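Local coordinates for protein spectinomycin 9-adenylyltransferase (Enterococcus faecalis, PDB 6SXJ) that transfers AMP from ATP to the 9-hydroxyl of spectinomycin, giving bacteria resistance to this antibiotic but not to streptomycin, at residues A[94-107]-A[122-134]. Sequence-based numbering, arbitrary orientation.
Sequences EMVPWNHPPKQEFI and PQKELNSDLTIML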
loop_
_atom_site.group_PDB
_atom_site.type_symbol
_atom_site.label_atom_id
_atom_site.label_comp_id
_atom_site.label_asym_id
_atom_site.label_seq_id
_atom_site.Cartn_x
_atom_site.Cartn_y
_atom_site.Cartn_z
ATOM N N GLU A 94 12.040 14.226 -8.644
ATOM C CA GLU A 94 12.533 13.868 -7.321
ATOM C C GLU A 94 12.990 12.421 -7.235
ATOM O O GLU A 94 13.598 12.040 -6.229
ATOM C CB GLU A 94 11.453 14.125 -6.273
ATOM C CG GLU A 94 11.148 15.596 -6.089
ATOM C CD GLU A 94 10.334 15.862 -4.862
ATOM O OE1 GLU A 94 9.685 14.899 -4.403
ATOM O OE2 GLU A 94 10.350 17.015 -4.367
ATOM N N MET A 95 12.721 11.614 -8.257
ATOM C CA MET A 95 13.153 10.225 -8.241
ATOM C C MET A 95 14.509 10.002 -8.900
ATOM O O MET A 95 15.051 8.898 -8.806
ATOM C CB MET A 95 12.117 9.335 -8.926
ATOM C CG MET A 95 10.654 9.672 -8.646
ATOM S SD MET A 95 10.201 9.996 -6.927
ATOM C CE MET A 95 10.572 8.421 -6.173
ATOM N N VAL A 96 15.115 11.045 -9.468
ATOM C CA VAL A 96 16.396 10.936 -10.157
ATOM C C VAL A 96 17.371 11.889 -9.472
ATOM O O VAL A 96 17.033 13.041 -9.231
ATOM C CB VAL A 96 16.286 11.288 -11.651
ATOM C CG1 VAL A 96 15.348 10.325 -12.372
ATOM C CG2 VAL A 96 15.827 12.735 -11.835
ATOM N N PRO A 97 18.595 11.436 -9.129
ATOM C CA PRO A 97 19.038 10.034 -9.200
ATOM C C PRO A 97 18.300 9.200 -8.156
ATOM O O PRO A 97 17.927 9.742 -7.113
ATOM C CB PRO A 97 20.541 10.114 -8.909
ATOM C CG PRO A 97 20.720 11.386 -8.141
ATOM C CD PRO A 97 19.645 12.333 -8.608
ATOM N N TRP A 98 18.071 7.918 -8.424
ATOM C CA TRP A 98 17.313 7.108 -7.480
ATOM C C TRP A 98 17.997 7.110 -6.117
ATOM O O TRP A 98 19.221 6.979 -6.016
ATOM C CB TRP A 98 17.165 5.674 -7.978
ATOM C CG TRP A 98 16.549 4.787 -6.936
ATOM C CD1 TRP A 98 17.168 3.805 -6.223
ATOM C CD2 TRP A 98 15.195 4.828 -6.468
ATOM N NE1 TRP A 98 16.285 3.222 -5.349
ATOM C CE2 TRP A 98 15.066 3.838 -5.476
ATOM C CE3 TRP A 98 14.079 5.608 -6.789
ATOM C CZ2 TRP A 98 13.860 3.592 -4.816
ATOM C CZ3 TRP A 98 12.886 5.366 -6.128
ATOM C CH2 TRP A 98 12.788 4.368 -5.152
ATOM N N ASN A 99 17.200 7.268 -5.063
ATOM C CA ASN A 99 17.731 7.281 -3.703
ATOM C C ASN A 99 16.708 6.660 -2.768
ATOM O O ASN A 99 15.566 7.126 -2.703
ATOM C CB ASN A 99 18.066 8.704 -3.250
ATOM C CG ASN A 99 18.459 8.770 -1.782
ATOM O OD1 ASN A 99 17.614 8.961 -0.905
ATOM N ND2 ASN A 99 19.749 8.606 -1.510
ATOM N N HIS A 100 17.116 5.626 -2.047
ATOM C CA HIS A 100 16.254 5.047 -1.024
ATOM C C HIS A 100 16.577 5.663 0.335
ATOM O O HIS A 100 17.753 5.712 0.721
ATOM C CB HIS A 100 16.432 3.541 -0.959
ATOM C CG HIS A 100 15.652 2.895 0.140
ATOM N ND1 HIS A 100 14.295 2.670 0.058
ATOM C CD2 HIS A 100 16.036 2.436 1.353
ATOM C CE1 HIS A 100 13.878 2.097 1.171
ATOM N NE2 HIS A 100 14.916 1.941 1.973
ATOM N N PRO A 101 15.575 6.140 1.094
ATOM C CA PRO A 101 14.135 6.124 0.790
ATOM C C PRO A 101 13.705 7.270 -0.127
ATOM O O PRO A 101 14.312 8.336 -0.081
ATOM C CB PRO A 101 13.491 6.254 2.172
ATOM C CG PRO A 101 14.471 7.060 2.962
ATOM C CD PRO A 101 15.856 6.792 2.386
ATOM N N PRO A 102 12.681 7.056 -0.951
ATOM C CA PRO A 102 12.316 8.068 -1.947
ATOM C C PRO A 102 11.416 9.154 -1.375
ATOM O O PRO A 102 10.809 9.019 -0.312
ATOM C CB PRO A 102 11.587 7.256 -3.026
ATOM C CG PRO A 102 10.990 6.097 -2.275
ATOM C CD PRO A 102 11.881 5.821 -1.088
ATOM N N LYS A 103 11.345 10.255 -2.120
ATOM C CA LYS A 103 10.499 11.373 -1.746
ATOM C C LYS A 103 9.061 11.154 -2.210
ATOM O O LYS A 103 8.808 10.695 -3.328
ATOM C CB LYS A 103 11.052 12.671 -2.336
ATOM C CG LYS A 103 12.349 13.174 -1.671
ATOM C CD LYS A 103 13.062 14.182 -2.580
ATOM C CE LYS A 103 14.580 14.148 -2.414
ATOM N NZ LYS A 103 15.296 14.265 -3.725
ATOM N N GLN A 104 8.126 11.502 -1.330
ATOM C CA GLN A 104 6.697 11.321 -1.524
ATOM C C GLN A 104 6.024 12.669 -1.316
ATOM O O GLN A 104 6.160 13.271 -0.248
ATOM C CB GLN A 104 6.153 10.279 -0.540
ATOM C CG GLN A 104 4.631 10.183 -0.487
ATOM C CD GLN A 104 4.150 9.132 0.498
ATOM O OE1 GLN A 104 4.347 7.933 0.288
ATOM N NE2 GLN A 104 3.523 9.574 1.580
ATOM N N GLU A 105 5.280 13.128 -2.325
ATOM C CA GLU A 105 4.708 14.470 -2.312
ATOM C C GLU A 105 3.373 14.554 -1.591
ATOM O O GLU A 105 3.023 15.621 -1.076
ATOM C CB GLU A 105 4.520 14.967 -3.753
ATOM C CG GLU A 105 3.701 16.250 -3.871
ATOM C CD GLU A 105 4.475 17.468 -3.404
ATOM O OE1 GLU A 105 5.671 17.326 -3.113
ATOM O OE2 GLU A 105 3.904 18.571 -3.336
ATOM N N PHE A 106 2.606 13.472 -1.569
ATOM C CA PHE A 106 1.249 13.517 -1.052
ATOM C C PHE A 106 0.742 12.093 -0.946
ATOM O O PHE A 106 1.108 11.229 -1.749
ATOM C CB PHE A 106 0.332 14.348 -1.960
ATOM C CG PHE A 106 -1.119 14.295 -1.577
ATOM C CD1 PHE A 106 -1.619 15.148 -0.613
ATOM C CD2 PHE A 106 -1.990 13.395 -2.191
ATOM C CE1 PHE A 106 -2.952 15.110 -0.257
ATOM C CE2 PHE A 106 -3.326 13.348 -1.835
ATOM C CZ PHE A 106 -3.808 14.212 -0.867
ATOM N N ILE A 107 -0.103 11.859 0.050
ATOM C CA ILE A 107 -0.735 10.560 0.227
ATOM C C ILE A 107 -2.170 10.789 0.672
ATOM O O ILE A 107 -2.409 11.468 1.678
ATOM C CB ILE A 107 0.014 9.687 1.250
ATOM C CG1 ILE A 107 -0.798 8.432 1.580
ATOM C CG2 ILE A 107 0.309 10.489 2.516
ATOM C CD1 ILE A 107 -0.822 7.386 0.448
ATOM N N PRO A 122 -0.737 16.389 4.259
ATOM C CA PRO A 122 0.502 15.684 3.906
ATOM C C PRO A 122 1.550 16.632 3.340
ATOM O O PRO A 122 1.287 17.408 2.418
ATOM C CB PRO A 122 0.039 14.646 2.871
ATOM C CG PRO A 122 -1.389 14.364 3.260
ATOM C CD PRO A 122 -1.933 15.703 3.721
ATOM N N GLN A 123 2.741 16.590 3.927
ATOM C CA GLN A 123 3.888 17.359 3.476
ATOM C C GLN A 123 4.888 16.411 2.832
ATOM O O GLN A 123 4.842 15.196 3.045
ATOM C CB GLN A 123 4.538 18.118 4.643
ATOM C CG GLN A 123 3.692 19.278 5.145
ATOM C CD GLN A 123 3.240 20.201 4.026
ATOM O OE1 GLN A 123 4.003 20.494 3.105
ATOM N NE2 GLN A 123 1.991 20.653 4.094
ATOM N N LYS A 124 5.791 16.975 2.034
ATOM C CA LYS A 124 6.844 16.168 1.435
ATOM C C LYS A 124 7.535 15.358 2.520
ATOM O O LYS A 124 7.954 15.901 3.544
ATOM C CB LYS A 124 7.857 17.055 0.707
ATOM C CG LYS A 124 9.060 16.291 0.157
ATOM C CD LYS A 124 8.698 15.418 -1.041
ATOM C CE LYS A 124 8.179 16.220 -2.229
ATOM N NZ LYS A 124 8.789 17.587 -2.329
ATOM N N GLU A 125 7.647 14.052 2.302
ATOM C CA GLU A 125 8.274 13.187 3.288
ATOM C C GLU A 125 9.017 12.074 2.570
ATOM O O GLU A 125 8.836 11.843 1.370
ATOM C CB GLU A 125 7.245 12.604 4.265
ATOM C CG GLU A 125 5.947 12.184 3.604
ATOM C CD GLU A 125 5.053 11.361 4.518
ATOM O OE1 GLU A 125 5.574 10.446 5.195
ATOM O OE2 GLU A 125 3.825 11.623 4.545
ATOM N N LEU A 126 9.856 11.381 3.330
ATOM C CA LEU A 126 10.587 10.222 2.849
ATOM C C LEU A 126 9.839 8.985 3.317
ATOM O O LEU A 126 9.405 8.924 4.471
ATOM C CB LEU A 126 12.022 10.223 3.369
ATOM C CG LEU A 126 12.990 11.194 2.684
ATOM C CD1 LEU A 126 13.494 10.611 1.366
ATOM C CD2 LEU A 126 12.367 12.557 2.443
ATOM N N ASN A 127 9.654 8.022 2.418
ATOM C CA ASN A 127 8.806 6.862 2.693
ATOM C C ASN A 127 9.508 5.625 2.147
ATOM O O ASN A 127 9.421 5.327 0.951
ATOM C CB ASN A 127 7.421 7.033 2.076
ATOM C CG ASN A 127 6.532 5.824 2.293
ATOM O OD1 ASN A 127 6.937 4.839 2.915
ATOM N ND2 ASN A 127 5.308 5.889 1.770
ATOM N N SER A 128 10.189 4.898 3.032
ATOM C CA SER A 128 10.875 3.686 2.606
ATOM C C SER A 128 9.914 2.689 1.974
ATOM O O SER A 128 10.306 1.929 1.083
ATOM C CB SER A 128 11.593 3.049 3.795
ATOM O OG SER A 128 11.616 1.640 3.667
ATOM N N ASP A 129 8.652 2.680 2.411
ATOM C CA ASP A 129 7.696 1.728 1.861
ATOM C C ASP A 129 7.379 2.034 0.404
ATOM O O ASP A 129 7.028 1.127 -0.358
ATOM C CB ASP A 129 6.413 1.735 2.690
ATOM C CG ASP A 129 6.520 0.880 3.932
ATOM O OD1 ASP A 129 7.236 -0.141 3.890
ATOM O OD2 ASP A 129 5.893 1.228 4.956
ATOM N N LEU A 130 7.487 3.302 0.000
ATOM C CA LEU A 130 7.221 3.669 -1.384
ATOM C C LEU A 130 8.187 2.993 -2.345
ATOM O O LEU A 130 7.865 2.830 -3.528
ATOM C CB LEU A 130 7.290 5.189 -1.532
ATOM C CG LEU A 130 7.090 5.756 -2.935
ATOM C CD1 LEU A 130 5.703 5.453 -3.479
ATOM C CD2 LEU A 130 7.341 7.253 -2.902
ATOM N N THR A 131 9.362 2.587 -1.870
ATOM C CA THR A 131 10.272 1.855 -2.742
ATOM C C THR A 131 9.679 0.515 -3.163
ATOM O O THR A 131 9.937 0.041 -4.274
ATOM C CB THR A 131 11.621 1.645 -2.047
ATOM O OG1 THR A 131 12.313 2.897 -1.976
ATOM C CG2 THR A 131 12.473 0.642 -2.819
ATOM N N ILE A 132 8.915 -0.125 -2.282
ATOM C CA ILE A 132 8.271 -1.386 -2.634
ATOM C C ILE A 132 7.087 -1.139 -3.557
ATOM O O ILE A 132 6.793 -1.962 -4.434
ATOM C CB ILE A 132 7.839 -2.114 -1.352
ATOM C CG1 ILE A 132 9.002 -2.165 -0.357
ATOM C CG2 ILE A 132 7.365 -3.517 -1.661
ATOM C CD1 ILE A 132 8.586 -2.585 1.039
ATOM N N MET A 133 6.398 -0.012 -3.375
ATOM C CA MET A 133 5.275 0.330 -4.235
ATOM C C MET A 133 5.750 0.626 -5.648
ATOM O O MET A 133 5.246 0.047 -6.618
ATOM C CB MET A 133 4.532 1.532 -3.652
ATOM C CG MET A 133 4.206 1.389 -2.180
ATOM S SD MET A 133 3.455 2.855 -1.464
ATOM C CE MET A 133 2.390 3.412 -2.800
ATOM N N LEU A 134 6.725 1.526 -5.781
ATOM C CA LEU A 134 7.260 1.843 -7.100
ATOM C C LEU A 134 7.820 0.599 -7.773
ATOM O O LEU A 134 7.699 0.434 -8.992
ATOM C CB LEU A 134 8.333 2.926 -6.983
ATOM C CG LEU A 134 7.891 4.261 -6.382
ATOM C CD1 LEU A 134 9.064 5.228 -6.287
ATOM C CD2 LEU A 134 6.765 4.863 -7.205
#
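Q104 stretches its side chain across to N127, its NE2 beside the E125 carboxylate. CG stands anti to the backbone N (chi1 170°) and the chain runs on extended, which carries the amide to the N127 carboxamide. N127 ND2 donates to Q104 OE1 at 2.7 Å, nearly straight and within its own amide plane, but tilted from the Q104 carbonyl plane. OD1 of the same amide takes a weak capping bond from D129 N at the turn into helix 130-139. Q104 and E125 form an antiparallel hydrogen-bonded pair, with Q104 N to E125 O at 2.8 Å. Through this pairing 125-126 becomes an edge strand of the mixed sheet of the nucleotidyltransferase domain. N127 N then bonds P102 O at 3.1 Å. K124 bends back beside K103, and its NZ meets E94 OE2 at 2.6 Å, on the syn lone pair. E105 OE1 joins this salt-bridge network only doubtfully; its OE2 accepts from L57 N. At the helix, H100 ND1 and T131 OG1 share a hydrogen bond of 2.8 Å at the imidazole edge. The W98 rim also meets T131 OG1, and its NE1 bonds D161. M95 CE and L134 CD1 touch tip to tip at 3.5 Å.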